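Local atomic coordinates of ALDH21) (Physcomitrella patens subsp. patens, PDB entry 5N5S), a protein that probably catalyses the NADP(+)-dependent, non-phosphorylating oxidation of D-glyceraldehyde 3-phosphate to 3-phosphoglycerate, as a member of the aldehyde dehydrogenase family. Residues R53-V58 and A67-Q72. Residues are numbered along the deposited sequence; the frame is centred on the assembly and turned at random.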
ATOM      1  N   ARG B  53      10.471  48.693  11.672  1.00111.19           N
ATOM      2  CA  ARG B  53       9.629  47.934  12.608  1.00108.67           C
ATOM      3  C   ARG B  53      10.195  47.994  14.017  1.00113.77           C
ATOM      4  O   ARG B  53      11.417  47.990  14.190  1.00114.09           O
ATOM      5  CB  ARG B  53       9.519  46.453  12.191  1.00103.28           C
ATOM      6  CG  ARG B  53       8.720  46.206  10.926  1.00105.43           C
ATOM      7  CD  ARG B  53       9.085  44.866  10.324  1.00103.57           C
ATOM      8  NE  ARG B  53       8.517  44.688   8.987  1.00102.94           N
ATOM      9  CZ  ARG B  53       9.131  45.020   7.856  1.00114.81           C
ATOM     10  NH1 ARG B  53      10.343  45.565   7.884  1.00104.18           N
ATOM     11  NH2 ARG B  53       8.535  44.822   6.690  1.00 98.61           N
ATOM     12  N   LYS B  54       9.302  48.002  15.022  1.00110.73           N
ATOM     13  CA  LYS B  54       9.677  48.010  16.432  0.50111.89           C
ATOM     14  C   LYS B  54      10.318  46.677  16.804  1.00115.58           C
ATOM     15  O   LYS B  54      10.074  45.673  16.139  1.00113.17           O
ATOM     16  CB  LYS B  54       8.459  48.315  17.323  1.00114.34           C
ATOM     17  CG  LYS B  54       8.686  49.461  18.311  1.00131.97           C
ATOM     18  CD  LYS B  54       8.539  50.829  17.647  1.00145.15           C
ATOM     19  CE  LYS B  54       9.354  51.894  18.332  1.00158.90           C
ATOM     20  NZ  LYS B  54       9.436  53.127  17.508  1.00171.90           N
ATOM     21  N   TRP B  55      11.174  46.675  17.825  1.00114.46           N
ATOM     22  CA  TRP B  55      11.872  45.460  18.235  1.00113.59           C
ATOM     23  C   TRP B  55      11.174  44.689  19.343  1.00116.50           C
ATOM     24  O   TRP B  55      10.625  45.278  20.275  1.00117.27           O
ATOM     25  CB  TRP B  55      13.322  45.768  18.632  1.00114.77           C
ATOM     26  CG  TRP B  55      14.140  46.373  17.528  1.00117.18           C
ATOM     27  CD1 TRP B  55      14.372  47.699  17.313  1.00122.89           C
ATOM     28  CD2 TRP B  55      14.838  45.669  16.493  1.00115.73           C
ATOM     29  NE1 TRP B  55      15.167  47.867  16.204  1.00122.90           N
ATOM     30  CE2 TRP B  55      15.469  46.637  15.681  1.00121.93           C
ATOM     31  CE3 TRP B  55      14.999  44.312  16.175  1.00114.43           C
ATOM     32  CZ2 TRP B  55      16.238  46.290  14.563  1.00120.79           C
ATOM     33  CZ3 TRP B  55      15.769  43.969  15.075  1.00115.41           C
ATOM     34  CH2 TRP B  55      16.371  44.950  14.279  1.00118.09           C
ATOM     35  N   LEU B  56      11.212  43.361  19.225  1.00110.93           N
ATOM     36  CA  LEU B  56      10.701  42.397  20.190  1.00109.27           C
ATOM     37  C   LEU B  56      11.946  41.798  20.839  1.00111.85           C
ATOM     38  O   LEU B  56      12.835  41.302  20.138  1.00109.98           O
ATOM     39  CB  LEU B  56       9.863  41.310  19.481  1.00106.74           C
ATOM     40  CG  LEU B  56       9.337  40.153  20.349  1.00110.67           C
ATOM     41  CD1 LEU B  56       7.831  40.047  20.263  1.00110.16           C
ATOM     42  CD2 LEU B  56       9.969  38.826  19.947  1.00111.18           C
ATOM     43  N   ASP B  57      12.033  41.894  22.169  1.00109.56           N
ATOM     44  CA  ASP B  57      13.177  41.368  22.902  1.00109.98           C
ATOM     45  C   ASP B  57      13.047  39.878  23.192  1.00111.27           C
ATOM     46  O   ASP B  57      11.968  39.399  23.545  1.00110.11           O
ATOM     47  CB  ASP B  57      13.416  42.161  24.196  1.00114.41           C
ATOM     48  CG  ASP B  57      13.808  43.612  23.986  1.00130.47           C
ATOM     49  OD1 ASP B  57      14.670  43.879  23.111  1.00132.25           O
ATOM     50  OD2 ASP B  57      13.291  44.476  24.726  1.00139.23           O
ATOM     51  N   VAL B  58      14.158  39.149  23.019  1.00106.08           N
ATOM     52  CA  VAL B  58      14.267  37.719  23.285  1.00103.11           C
ATOM     53  C   VAL B  58      15.295  37.576  24.416  1.00107.43           C
ATOM     54  O   VAL B  58      16.450  37.996  24.267  1.00108.75           O
ATOM     55  CB  VAL B  58      14.632  36.901  22.014  1.00104.77           C
ATOM     56  CG1 VAL B  58      14.715  35.411  22.325  1.00102.41           C
ATOM     57  CG2 VAL B  58      13.630  37.153  20.891  1.00103.29           C
ATOM     58  N   ALA B  67      19.104  38.862  25.041  1.00102.68           N
ATOM     59  CA  ALA B  67      20.207  38.335  24.242  1.00101.51           C
ATOM     60  C   ALA B  67      19.996  38.482  22.737  1.00102.23           C
ATOM     61  O   ALA B  67      20.955  38.356  21.973  1.00101.60           O
ATOM     62  CB  ALA B  67      20.470  36.890  24.611  1.00100.39           C
ATOM     63  N   ALA B  68      18.755  38.760  22.311  1.00 96.80           N
ATOM     64  CA  ALA B  68      18.421  38.939  20.901  1.00 95.58           C
ATOM     65  C   ALA B  68      17.299  39.949  20.684  1.00100.90           C
ATOM     66  O   ALA B  68      16.432  40.118  21.546  1.00101.27           O
ATOM     67  CB  ALA B  68      18.053  37.605  20.271  1.00 93.20           C
ATOM     68  N   LYS B  69      17.326  40.623  19.520  1.00 97.67           N
ATOM     69  CA  LYS B  69      16.323  41.602  19.101  1.00 97.71           C
ATOM     70  C   LYS B  69      15.723  41.165  17.771  1.00 99.85           C
ATOM     71  O   LYS B  69      16.450  40.970  16.792  1.00 99.09           O
ATOM     72  CB  LYS B  69      16.899  43.031  19.051  1.00102.72           C
ATOM     73  CG  LYS B  69      16.943  43.689  20.425  1.00113.99           C
ATOM     74  CD  LYS B  69      17.238  45.168  20.343  1.00128.18           C
ATOM     75  CE  LYS B  69      17.199  45.821  21.703  1.00142.17           C
ATOM     76  NZ  LYS B  69      17.477  47.281  21.621  1.00154.96           N
ATOM     77  N   VAL B  70      14.397  40.949  17.764  1.00 95.21           N
ATOM     78  CA  VAL B  70      13.645  40.464  16.604  1.00 92.85           C
ATOM     79  C   VAL B  70      12.640  41.531  16.102  1.00 97.57           C
ATOM     80  O   VAL B  70      11.850  42.022  16.907  1.00 96.87           O
ATOM     81  CB  VAL B  70      12.958  39.102  16.944  1.00 93.78           C
ATOM     82  CG1 VAL B  70      11.977  38.671  15.857  1.00 91.55           C
ATOM     83  CG2 VAL B  70      13.991  38.010  17.195  1.00 92.69           C
ATOM     84  N   PRO B  71      12.627  41.880  14.784  1.00 95.47           N
ATOM     85  CA  PRO B  71      11.642  42.866  14.286  1.00 96.14           C
ATOM     86  C   PRO B  71      10.196  42.400  14.486  1.00100.56           C
ATOM     87  O   PRO B  71       9.881  41.227  14.235  1.00 98.58           O
ATOM     88  CB  PRO B  71      11.985  42.998  12.794  1.00 97.12           C
ATOM     89  CG  PRO B  71      13.367  42.466  12.660  1.00101.62           C
ATOM     90  CD  PRO B  71      13.484  41.390  13.685  1.00 96.26           C
ATOM     91  N   GLN B  72       9.334  43.305  14.988  1.00 98.71           N
ATOM     92  CA  GLN B  72       7.924  43.023  15.242  1.00 97.48           C
ATOM     93  C   GLN B  72       7.128  43.238  13.955  1.00 99.43           C
ATOM     94  O   GLN B  72       7.110  44.348  13.426  1.00101.11           O
ATOM     95  CB  GLN B  72       7.386  43.870  16.418  1.00100.85           C
ATOM     96  CG  GLN B  72       5.961  43.534  16.858  1.00120.46           C
ATOM     97  CD  GLN B  72       5.833  42.281  17.699  1.00141.69           C
ATOM     98  OE1 GLN B  72       5.829  41.155  17.189  1.00135.11           O
ATOM     99  NE2 GLN B  72       5.603  42.461  18.987  1.00136.87           N
TER
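Leu56 and Val70 form a hydrogen-bonded antiparallel pair, each N-H reaching the other's carbonyl; the return bond, Val70 N to Leu56 O, is 2.9 Å long and almost straight. Two residues along, Val58 N bonds Ala68 O, while Val58 O is gripped twice, by Ala67 N at 2.9 Å and more loosely by Ala68 N at 3.1 Å. Two residues facing one in this way make a classic beta bulge. Where the hairpin opens, Gln72 N meets Lys54 O at 2.7 Å, nearly head-on to the carbonyl.

Apolar contacts lie mainly on the face carrying Leu56, Val58, Ala68 and Val70. Val58 CG2 meets Val70 CG2 at 3.8 Å, and Val58 CB rests against Ala68 CB. Leu219 of helix 219-229 covers Val58, Ala68 and Val70 on this face.

Trp55 starts out pointing away from its partner strand, but with CG anti to the carbonyl carbon (chi1 -60°) its indole comes back toward strand 67-71, meeting the backbone there obliquely. Trp55 CZ3 packs 3.7 Å from Pro71 CD, Trp55 CE3 lies 3.7 Å from Lys69 CB, and Lys69 CD sits above the rim of one ring face. With only a methyl group here, as in an alanine, Pro71 CD and Lys69 CB would probably lose their aromatic neighbour, opening a gap beside the strand.

Charged side chains add less. Lys69 runs extended alongside Asp57, its CE 3.5 Å from Asp57 OD1, but the ammonium and carboxylate are not in contact; the guanidinium of Arg53 is engaged elsewhere, in a salt bridge with Asp77.

The hairpin is thus held by backbone bonds, apolar packing on the Leu56/Val58/Ala68/Val70 face and the Trp55 indole against Pro71 and Lys69, fastening the edge strand 55-59 of the N-terminal sheet beside the NADP-binding region, where Leu56 approaches the cofactor-binding Ser215.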